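Local coordinates for protein NADH oxidoreductase (Mesorhizobium loti, PDB 3PI7) that probably binds NADPH and acts as an oxidoreductase on it, perhaps with a quinone as acceptor, combining a GroES-like domain with a Rossmann fold, at residues Ala29-Met33 with Glu34-Glu38; Met170-Gly173 with Ala174-Leu177; Ala218-Phe221 with Glu222-Arg226; Leu290-Trp293 with Met294-Lys298. One frame throughout, in Å; residues are numbered along the deposited sequence.

Contact 1. Residues Ala29-Met33 with Glu34-Glu38; sequences ALEAM and EPYLE
Tyr36 folds back over the loop that precedes it and reaches Leu30, Glu31 and Ala32. Its CB stands 3.6 Å from Met33 O. With CG anti to the carbonyl carbon (chi1 -48°), the ring runs back along the chain. Tyr36 CD2 lies 3.8 Å from Leu30 CD1, the two side chains running antiparallel alongside one another. The same ring edge, CD2 and CE2, faces Ala32 O close to the ring plane; this carbonyl oxygen is buried and finds no hydrogen-bond partner. Pro35 CB sits over the centre of one ring face. At the tip, Tyr36 OH donates to Glu31 OE2 at 2.9 Å, on the syn lone pair, the carboxylate plane turned 81° from the ring. A leucine here lacks the hydroxyl and the flat edge, so Glu31 OE2 would probably lose this donor and its carboxylate become freer to turn.

Met33 O takes two backbone bonds, from Tyr36 N at 2.9 Å and from Leu37 N at 2.8 Å. The selenomethionine chain of Met33, bent at chi2 and chi3, brings CE to within 3.8 Å of Leu37 CD1, where helix 327-338 and strand 10-16 add Ile331 and Leu16 to the apolar surroundings of Leu37. A water accepts from Met33 N and lies 2.6 Å from Glu34 OE1. The i+3 and i+4 bonds to Met33 O form a turn leading into strand 37-43, and the backbone bonds of Tyr36 to Val17 and of Glu38 to Leu15 belong to the antiparallel pairing of that strand with strand 10-16.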
loop_
_atom_site.group_PDB
_atom_site.type_symbol
_atom_site.label_atom_id
_atom_site.label_comp_id
_atom_site.label_asym_id
_atom_site.label_seq_id
_atom_site.Cartn_x
_atom_site.Cartn_y
_atom_site.Cartn_z
ATOM N N ALA A 29 -11.516 19.466 11.141
ATOM C CA ALA A 29 -12.382 20.643 11.232
ATOM C C ALA A 29 -11.691 21.739 12.033
ATOM O O ALA A 29 -11.027 21.460 13.032
ATOM C CB ALA A 29 -13.706 20.271 11.890
ATOM N N LEU A 30 -11.803 22.967 11.563
ATOM C CA LEU A 30 -11.235 24.112 12.275
ATOM C C LEU A 30 -12.384 24.821 12.937
ATOM O O LEU A 30 -13.127 25.557 12.288
ATOM C CB LEU A 30 -10.438 25.038 11.352
ATOM C CG LEU A 30 -9.682 26.158 12.078
ATOM C CD1 LEU A 30 -8.501 25.605 12.893
ATOM C CD2 LEU A 30 -9.260 27.223 11.118
ATOM N N GLU A 31 -12.583 24.485 14.197
ATOM C CA GLU A 31 -13.653 24.959 15.038
ATOM C C GLU A 31 -13.388 26.403 15.512
ATOM O O GLU A 31 -14.326 27.175 15.709
ATOM C CB GLU A 31 -13.843 23.974 16.234
ATOM C CG GLU A 31 -12.727 23.894 17.284
ATOM C CD GLU A 31 -11.342 23.351 16.947
ATOM O OE1 GLU A 31 -11.101 22.931 15.792
ATOM O OE2 GLU A 31 -10.484 23.358 17.859
ATOM N N ALA A 32 -12.113 26.741 15.732
ATOM C CA ALA A 32 -11.656 28.045 16.205
ATOM C C ALA A 32 -10.187 28.252 15.851
ATOM O O ALA A 32 -9.444 27.270 15.715
ATOM C CB ALA A 32 -11.852 28.162 17.713
HETATM N N MSE A 33 -9.760 29.527 15.734
HETATM C CA MSE A 33 -8.363 29.834 15.453
HETATM C C MSE A 33 -7.567 30.065 16.734
HETATM O O MSE A 33 -6.374 29.777 16.773
HETATM C CB MSE A 33 -8.260 31.100 14.581
HETATM C CG MSE A 33 -8.877 30.928 13.229
HETATM SE SE MSE A 33 -7.617 30.368 11.953
HETATM C CE MSE A 33 -6.923 32.065 11.321
ATOM N N GLU A 34 -8.230 30.594 17.790
ATOM C CA GLU A 34 -7.589 30.998 19.045
ATOM C C GLU A 34 -6.789 29.910 19.733
ATOM O O GLU A 34 -5.794 30.272 20.362
ATOM C CB GLU A 34 -8.600 31.588 20.026
ATOM C CG GLU A 34 -9.249 32.866 19.520
ATOM C CD GLU A 34 -10.479 32.700 18.646
ATOM O OE1 GLU A 34 -10.808 31.557 18.247
ATOM O OE2 GLU A 34 -11.080 33.742 18.304
ATOM N N PRO A 35 -7.107 28.601 19.645
ATOM C CA PRO A 35 -6.218 27.608 20.291
ATOM C C PRO A 35 -4.868 27.483 19.567
ATOM O O PRO A 35 -3.870 27.057 20.162
ATOM C CB PRO A 35 -6.978 26.282 20.107
ATOM C CG PRO A 35 -8.372 26.640 19.705
ATOM C CD PRO A 35 -8.268 27.942 18.999
ATOM N N TYR A 36 -4.830 27.892 18.298
ATOM C CA TYR A 36 -3.710 27.611 17.390
ATOM C C TYR A 36 -2.950 28.802 16.926
ATOM O O TYR A 36 -1.786 28.663 16.540
ATOM C CB TYR A 36 -4.247 26.897 16.136
ATOM C CG TYR A 36 -5.158 25.747 16.471
ATOM C CD1 TYR A 36 -4.691 24.658 17.196
ATOM C CD2 TYR A 36 -6.515 25.786 16.143
ATOM C CE1 TYR A 36 -5.546 23.620 17.571
ATOM C CE2 TYR A 36 -7.383 24.765 16.536
ATOM C CZ TYR A 36 -6.891 23.683 17.243
ATOM O OH TYR A 36 -7.730 22.655 17.598
ATOM N N LEU A 37 -3.610 29.973 16.878
ATOM C CA LEU A 37 -2.965 31.156 16.342
ATOM C C LEU A 37 -3.336 32.360 17.151
ATOM O O LEU A 37 -4.446 32.424 17.693
ATOM C CB LEU A 37 -3.417 31.369 14.882
ATOM C CG LEU A 37 -2.984 30.329 13.844
ATOM C CD1 LEU A 37 -3.665 30.581 12.529
ATOM C CD2 LEU A 37 -1.481 30.359 13.639
ATOM N N GLU A 38 -2.414 33.305 17.229
ATOM C CA GLU A 38 -2.664 34.568 17.894
ATOM C C GLU A 38 -2.175 35.670 16.990
ATOM O O GLU A 38 -1.123 35.538 16.345
ATOM C CB GLU A 38 -1.999 34.650 19.264
ATOM C CG GLU A 38 -0.490 34.480 19.280
ATOM C CD GLU A 38 0.158 34.770 20.619
ATOM O OE1 GLU A 38 -0.363 35.634 21.358
ATOM O OE2 GLU A 38 1.194 34.141 20.930
HETATM O O HOH W 1 -11.834 31.561 15.883
#

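Contact 2. Residues Met170-Gly173 with Ala174-Leu177; sequences MTAG and ASQL
Ala174 and Gly173 are the two inner residues of a type I beta turn that runs from Ala172 to Ser175. Outside the turn the Ala174 methyl group touches Gln201. Ser175 closes the turn: its N donates to Ala172 O at 3.1 Å, nearly straight at 166°, from well above the carbonyl plane. Its hydroxyl lies near the same oxygen. A chi1 of 72° places Ser175 OG between its own backbone N and carbonyl carbon, 3.1 Å from Ala172 O. The same OG accepts from Cys178 N, and Ser175 is thus the N-cap of helix 176-188. Gln176 opens that helix, its side chain touching Asn149. Leu177 turns to helix 148-163, packing on Asn149, Thr152 and Ala153. The turn joins strand 167-170, at the centre of the parallel sheet, to the first helix after it, the place where a Rossmann fold usually meets the dinucleotide. One serine therefore serves both elements, its amide pinning the turn and its hydroxyl oxygen accepting from Cys178 N, one of the first-turn NH groups that have no preceding helical carbonyl to pair with.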
loop_
_atom_site.group_PDB
_atom_site.type_symbol
_atom_site.label_atom_id
_atom_site.label_comp_id
_atom_site.label_asym_id
_atom_site.label_seq_id
_atom_site.Cartn_x
_atom_site.Cartn_y
_atom_site.Cartn_z
HETATM N N MSE A 170 -11.996 9.792 -6.505
HETATM C CA MSE A 170 -11.491 10.794 -5.569
HETATM C C MSE A 170 -12.456 10.979 -4.430
HETATM O O MSE A 170 -13.649 11.130 -4.660
HETATM C CB MSE A 170 -11.275 12.152 -6.254
HETATM C CG MSE A 170 -10.119 12.120 -7.213
HETATM SE SE MSE A 170 -9.676 13.859 -7.854
HETATM C CE MSE A 170 -11.274 14.183 -8.917
ATOM N N THR A 171 -11.942 10.968 -3.195
ATOM C CA THR A 171 -12.759 11.373 -2.044
ATOM C C THR A 171 -12.631 12.898 -1.882
ATOM O O THR A 171 -11.717 13.512 -2.451
ATOM C CB THR A 171 -12.355 10.661 -0.779
ATOM O OG1 THR A 171 -10.941 10.704 -0.655
ATOM C CG2 THR A 171 -12.849 9.263 -0.717
ATOM N N ALA A 172 -13.527 13.527 -1.084
ATOM C CA ALA A 172 -13.562 14.991 -0.864
ATOM C C ALA A 172 -13.732 15.674 -2.209
ATOM O O ALA A 172 -12.962 16.561 -2.571
ATOM C CB ALA A 172 -12.291 15.482 -0.164
ATOM N N GLY A 173 -14.693 15.183 -2.977
ATOM C CA GLY A 173 -14.960 15.658 -4.327
ATOM C C GLY A 173 -15.162 17.147 -4.489
ATOM O O GLY A 173 -14.825 17.705 -5.531
ATOM N N ALA A 174 -15.672 17.817 -3.467
ATOM C CA ALA A 174 -15.944 19.245 -3.606
ATOM C C ALA A 174 -14.756 20.141 -3.269
ATOM O O ALA A 174 -14.891 21.368 -3.336
ATOM C CB ALA A 174 -17.124 19.614 -2.738
ATOM N N SER A 175 -13.602 19.564 -2.903
ATOM C CA SER A 175 -12.432 20.367 -2.538
ATOM C C SER A 175 -11.876 21.108 -3.762
ATOM O O SER A 175 -12.098 20.657 -4.883
ATOM C CB SER A 175 -11.359 19.479 -1.916
ATOM O OG SER A 175 -10.754 18.651 -2.895
ATOM N N GLN A 176 -11.192 22.262 -3.564
ATOM C CA GLN A 176 -10.628 22.987 -4.710
ATOM C C GLN A 176 -9.712 22.093 -5.568
ATOM O O GLN A 176 -9.764 22.145 -6.796
ATOM C CB GLN A 176 -9.854 24.230 -4.268
ATOM C CG GLN A 176 -9.351 25.051 -5.459
ATOM C CD GLN A 176 -10.500 25.529 -6.319
ATOM O OE1 GLN A 176 -10.679 25.083 -7.464
ATOM N NE2 GLN A 176 -11.367 26.355 -5.738
ATOM N N LEU A 177 -8.877 21.280 -4.916
ATOM C CA LEU A 177 -7.964 20.390 -5.619
ATOM C C LEU A 177 -8.738 19.412 -6.542
ATOM O O LEU A 177 -8.403 19.275 -7.740
ATOM C CB LEU A 177 -7.121 19.640 -4.591
ATOM C CG LEU A 177 -6.155 18.580 -5.102
ATOM C CD1 LEU A 177 -5.253 19.105 -6.223
ATOM C CD2 LEU A 177 -5.292 18.079 -3.959
#

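Contact 3. Residues Ala218-Phe221 with Glu222-Arg226; sequences APDF and EATLR
At the start of helix 221-232, Asp220 and Thr224 close the first helical turn through the backbone oxygen of Asp220. Thr224 N reaches Asp220 O at 2.9 Å in an almost straight bond (173°), and Thr224 OG1 adds a second one at 3.1 Å from above the carbonyl plane. The Asp220 carboxylate, although at the N-cap position, makes no capping bond. A type I turn from Ala218 to Phe221 leads in, and a water links Pro219 O to Glu222 N across the junction. This helix connects strand 212-215, outermost in the parallel sheet, to strand 236-239 in a beta-alpha-beta crossover of the Rossmann fold. Phe221 has CG anti to the backbone N (chi1 169°), which turns its ring so that Leu225 CB covers one face; Phe221 CE2 is 3.8 Å from Leu225 CD2, while Leu214 and Leu245 pack against the ring from strand 212-215 and helix 243-252. A serine in place of Phe221 would probably open a gap here and strip Leu225 of its aromatic neighbour. Leu225 N also bonds to Phe221 O at 2.7 Å. The carboxylate of Glu222 turns elsewhere, to a salt bridge with Arg273.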
loop_
_atom_site.group_PDB
_atom_site.type_symbol
_atom_site.label_atom_id
_atom_site.label_comp_id
_atom_site.label_asym_id
_atom_site.label_seq_id
_atom_site.Cartn_x
_atom_site.Cartn_y
_atom_site.Cartn_z
ATOM N N ALA A 218 -25.595 8.492 1.892
ATOM C CA ALA A 218 -26.750 7.755 1.376
ATOM C C ALA A 218 -26.799 6.345 1.982
ATOM O O ALA A 218 -25.746 5.727 2.175
ATOM C CB ALA A 218 -26.702 7.683 -0.139
ATOM N N PRO A 219 -28.002 5.841 2.355
ATOM C CA PRO A 219 -28.068 4.504 2.975
ATOM C C PRO A 219 -27.515 3.400 2.077
ATOM O O PRO A 219 -26.887 2.472 2.584
ATOM C CB PRO A 219 -29.566 4.302 3.234
ATOM C CG PRO A 219 -30.259 5.266 2.308
ATOM C CD PRO A 219 -29.345 6.449 2.243
ATOM N N ASP A 220 -27.727 3.512 0.753
ATOM C CA ASP A 220 -27.281 2.499 -0.207
ATOM C C ASP A 220 -25.944 2.871 -0.876
ATOM O O ASP A 220 -25.640 2.345 -1.950
ATOM C CB ASP A 220 -28.370 2.255 -1.273
ATOM C CG ASP A 220 -28.823 3.477 -2.051
ATOM O OD1 ASP A 220 -28.487 4.615 -1.633
ATOM O OD2 ASP A 220 -29.523 3.300 -3.073
ATOM N N PHE A 221 -25.133 3.738 -0.230
ATOM C CA PHE A 221 -23.836 4.150 -0.776
ATOM C C PHE A 221 -22.947 2.972 -1.227
ATOM O O PHE A 221 -22.403 3.040 -2.330
ATOM C CB PHE A 221 -23.054 4.994 0.236
ATOM C CG PHE A 221 -21.620 5.218 -0.176
ATOM C CD1 PHE A 221 -21.310 6.046 -1.255
ATOM C CD2 PHE A 221 -20.582 4.561 0.477
ATOM C CE1 PHE A 221 -19.988 6.217 -1.667
ATOM C CE2 PHE A 221 -19.252 4.751 0.071
ATOM C CZ PHE A 221 -18.968 5.569 -1.007
ATOM N N GLU A 222 -22.730 1.945 -0.362
ATOM C CA GLU A 222 -21.834 0.842 -0.715
ATOM C C GLU A 222 -22.353 0.059 -1.910
ATOM O O GLU A 222 -21.553 -0.318 -2.774
ATOM C CB GLU A 222 -21.553 -0.094 0.472
ATOM C CG GLU A 222 -20.430 0.447 1.350
ATOM C CD GLU A 222 -19.472 -0.540 1.997
ATOM O OE1 GLU A 222 -19.030 -1.491 1.312
ATOM O OE2 GLU A 222 -19.076 -0.295 3.161
ATOM N N ALA A 223 -23.678 -0.151 -1.989
ATOM C CA ALA A 223 -24.299 -0.881 -3.107
ATOM C C ALA A 223 -24.144 -0.074 -4.421
ATOM O O ALA A 223 -23.720 -0.636 -5.420
ATOM C CB ALA A 223 -25.763 -1.175 -2.815
ATOM N N THR A 224 -24.398 1.243 -4.383
ATOM C CA THR A 224 -24.209 2.169 -5.508
ATOM C C THR A 224 -22.741 2.145 -5.892
ATOM O O THR A 224 -22.399 2.051 -7.070
ATOM C CB THR A 224 -24.667 3.584 -5.085
ATOM O OG1 THR A 224 -26.044 3.526 -4.769
ATOM C CG2 THR A 224 -24.449 4.639 -6.178
ATOM N N LEU A 225 -21.866 2.209 -4.882
ATOM C CA LEU A 225 -20.421 2.177 -5.074
ATOM C C LEU A 225 -19.995 0.966 -5.908
ATOM O O LEU A 225 -19.291 1.148 -6.911
ATOM C CB LEU A 225 -19.738 2.190 -3.698
ATOM C CG LEU A 225 -18.223 2.099 -3.615
ATOM C CD1 LEU A 225 -17.552 3.220 -4.399
ATOM C CD2 LEU A 225 -17.804 2.109 -2.198
ATOM N N ARG A 226 -20.434 -0.259 -5.519
ATOM C CA ARG A 226 -20.090 -1.481 -6.239
ATOM C C ARG A 226 -20.619 -1.448 -7.667
ATOM O O ARG A 226 -19.919 -1.905 -8.569
ATOM C CB ARG A 226 -20.590 -2.729 -5.493
ATOM C CG ARG A 226 -19.933 -2.823 -4.129
ATOM C CD ARG A 226 -20.069 -4.155 -3.430
ATOM N NE ARG A 226 -19.253 -4.137 -2.215
ATOM C CZ ARG A 226 -17.957 -4.436 -2.175
ATOM N NH1 ARG A 226 -17.324 -4.835 -3.273
ATOM N NH2 ARG A 226 -17.290 -4.354 -1.036
HETATM O O HOH W 2 -23.936 1.724 2.470
#

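Contact 4. Residues Leu290-Trp293 with Met294-Lys298; sequences LSEW and MRQFK
Leu290, Ser291, Glu292 and Trp293 accept backbone bonds from Met294, Arg295, Gln296 and Phe297 in turn, the i to i+4 pattern of a helix, the last (Phe297 N to Trp293 O, 2.8 Å) bending to 136° where Phe297 leaves helical geometry. Glu292 is the polar hub. Its OE1 is held side-on by Arg295, with NE at 3.0 Å and NH2 at 3.1 Å, the oxygen lying in the guanidinium plane; Arg295 has two modelled conformers, so this salt bridge describes one of them. Glu292 OE2 takes Gln296 NE2 at 2.8 Å, from above the carboxylate plane. Trp293, its CG anti to the backbone N (chi1 179°), meets Phe297 at an oblique angle of 42°, with Phe297 CD2 over one indole face, 3.4 Å from Trp293 CD1. In the conformer given, the selenomethionine methyl of Met294 touches Leu290, Met294 CE lying 3.7 Å from Leu290 CG, beside Leu151 of helix 148-163. Arg256 of the second subunit makes a salt bridge to Glu292 OE2, and His282 of that subunit packs on the same side chain. Glu292 thus ties this helix to the subunit interface, and with two arginines and an amide around it, its carboxylate is likely to stay ionised.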
loop_
_atom_site.group_PDB
_atom_site.type_symbol
_atom_site.label_atom_id
_atom_site.label_comp_id
_atom_site.label_asym_id
_atom_site.label_seq_id
_atom_site.Cartn_x
_atom_site.Cartn_y
_atom_site.Cartn_z
ATOM N N LEU A 290 3.304 16.432 -2.489
ATOM C CA LEU A 290 3.819 17.332 -3.545
ATOM C C LEU A 290 5.296 17.687 -3.327
ATOM O O LEU A 290 6.073 17.609 -4.282
ATOM C CB LEU A 290 2.956 18.587 -3.636
ATOM C CG LEU A 290 3.406 19.628 -4.686
ATOM C CD1 LEU A 290 3.353 19.080 -6.127
ATOM C CD2 LEU A 290 2.669 20.901 -4.498
ATOM N N SER A 291 5.705 17.977 -2.070
ATOM C CA SER A 291 7.120 18.291 -1.792
ATOM C C SER A 291 8.031 17.152 -2.224
ATOM O O SER A 291 9.068 17.415 -2.838
ATOM C CB SER A 291 7.348 18.626 -0.321
ATOM O OG SER A 291 6.564 19.739 0.075
ATOM N N GLU A 292 7.619 15.876 -1.987
ATOM C CA GLU A 292 8.406 14.733 -2.408
ATOM C C GLU A 292 8.425 14.580 -3.915
ATOM O O GLU A 292 9.486 14.329 -4.468
ATOM C CB GLU A 292 7.922 13.423 -1.739
ATOM C CG GLU A 292 8.811 12.226 -2.041
ATOM C CD GLU A 292 10.281 12.256 -1.644
ATOM O OE1 GLU A 292 10.694 13.155 -0.874
ATOM O OE2 GLU A 292 11.014 11.339 -2.084
ATOM N N TRP A 293 7.275 14.785 -4.585
ATOM C CA TRP A 293 7.169 14.670 -6.026
ATOM C C TRP A 293 8.137 15.670 -6.696
ATOM O O TRP A 293 8.814 15.296 -7.637
ATOM C CB TRP A 293 5.717 14.905 -6.465
ATOM C CG TRP A 293 5.513 14.832 -7.950
ATOM C CD1 TRP A 293 5.256 13.721 -8.697
ATOM C CD2 TRP A 293 5.582 15.926 -8.868
ATOM N NE1 TRP A 293 5.136 14.064 -10.028
ATOM C CE2 TRP A 293 5.343 15.408 -10.161
ATOM C CE3 TRP A 293 5.739 17.311 -8.713
ATOM C CZ2 TRP A 293 5.299 16.224 -11.297
ATOM C CZ3 TRP A 293 5.760 18.108 -9.849
ATOM C CH2 TRP A 293 5.551 17.560 -11.122
HETATM N N MSE A 294 8.206 16.912 -6.169
HETATM C CA MSE A 294 9.095 17.951 -6.706
HETATM C C MSE A 294 10.550 17.587 -6.538
HETATM O O MSE A 294 11.355 17.920 -7.410
HETATM C CB MSE A 294 8.835 19.271 -6.022
HETATM C CG MSE A 294 7.784 20.072 -6.702
HETATM SE SE MSE A 294 7.439 21.524 -5.547
HETATM C CE MSE A 294 5.803 21.999 -6.206
ATOM N N ARG A 295 10.884 16.893 -5.425
ATOM C CA ARG A 295 12.244 16.420 -5.150
ATOM C C ARG A 295 12.626 15.289 -6.096
ATOM O O ARG A 295 13.718 15.300 -6.665
ATOM C CB ARG A 295 12.387 15.937 -3.699
ATOM C CG ARG A 295 12.626 17.048 -2.694
ATOM C CD ARG A 295 13.012 16.505 -1.330
ATOM N NE ARG A 295 11.885 15.853 -0.665
ATOM C CZ ARG A 295 11.091 16.441 0.224
ATOM N NH1 ARG A 295 11.296 17.704 0.579
ATOM N NH2 ARG A 295 10.087 15.768 0.769
ATOM N N GLN A 296 11.734 14.315 -6.277
ATOM C CA GLN A 296 12.000 13.150 -7.117
ATOM C C GLN A 296 11.818 13.376 -8.614
ATOM O O GLN A 296 12.332 12.584 -9.396
ATOM C CB GLN A 296 11.113 11.971 -6.682
ATOM C CG GLN A 296 11.387 11.473 -5.254
ATOM C CD GLN A 296 12.823 11.041 -4.979
ATOM O OE1 GLN A 296 13.560 10.584 -5.869
ATOM N NE2 GLN A 296 13.250 11.157 -3.724
ATOM N N PHE A 297 11.044 14.384 -9.016
ATOM C CA PHE A 297 10.787 14.625 -10.431
ATOM C C PHE A 297 11.126 16.049 -10.772
ATOM O O PHE A 297 10.297 16.784 -11.318
ATOM C CB PHE A 297 9.324 14.279 -10.796
ATOM C CG PHE A 297 9.028 12.816 -10.586
ATOM C CD1 PHE A 297 9.582 11.849 -11.422
ATOM C CD2 PHE A 297 8.267 12.393 -9.501
ATOM C CE1 PHE A 297 9.329 10.492 -11.211
ATOM C CE2 PHE A 297 8.011 11.037 -9.293
ATOM C CZ PHE A 297 8.557 10.095 -10.140
ATOM N N LYS A 298 12.373 16.442 -10.460
ATOM C CA LYS A 298 12.888 17.794 -10.705
ATOM C C LYS A 298 12.662 18.198 -12.146
ATOM O O LYS A 298 12.238 19.325 -12.389
ATOM C CB LYS A 298 14.382 17.908 -10.337
ATOM C CG LYS A 298 14.622 17.819 -8.832
ATOM C CD LYS A 298 16.077 18.035 -8.436
ATOM C CE LYS A 298 16.272 17.998 -6.931
ATOM N NZ LYS A 298 16.190 16.617 -6.377
#

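The four contacts follow one another along the chain without touching. Contacts 2 and 3 both belong to the Rossmann part, their nearest atoms about 7 Å apart, and helix 243-252 lies by both: Leu245 meets Thr171 of contact 2 and Phe221 of contact 3. Helix 148-163 similarly stands beside contacts 2 and 4, whose nearest atoms are about 8 Å apart, through Leu177 on one side and Leu290 on the other. Contacts 1 and 4 lie on opposite sides of the chain's centre, about 30 Å between their centres; contact 4 reaches the second subunit. The bound potassium ion, at Asp19 and Tyr21, is about 11 Å from the Tyr36 side chain of contact 1.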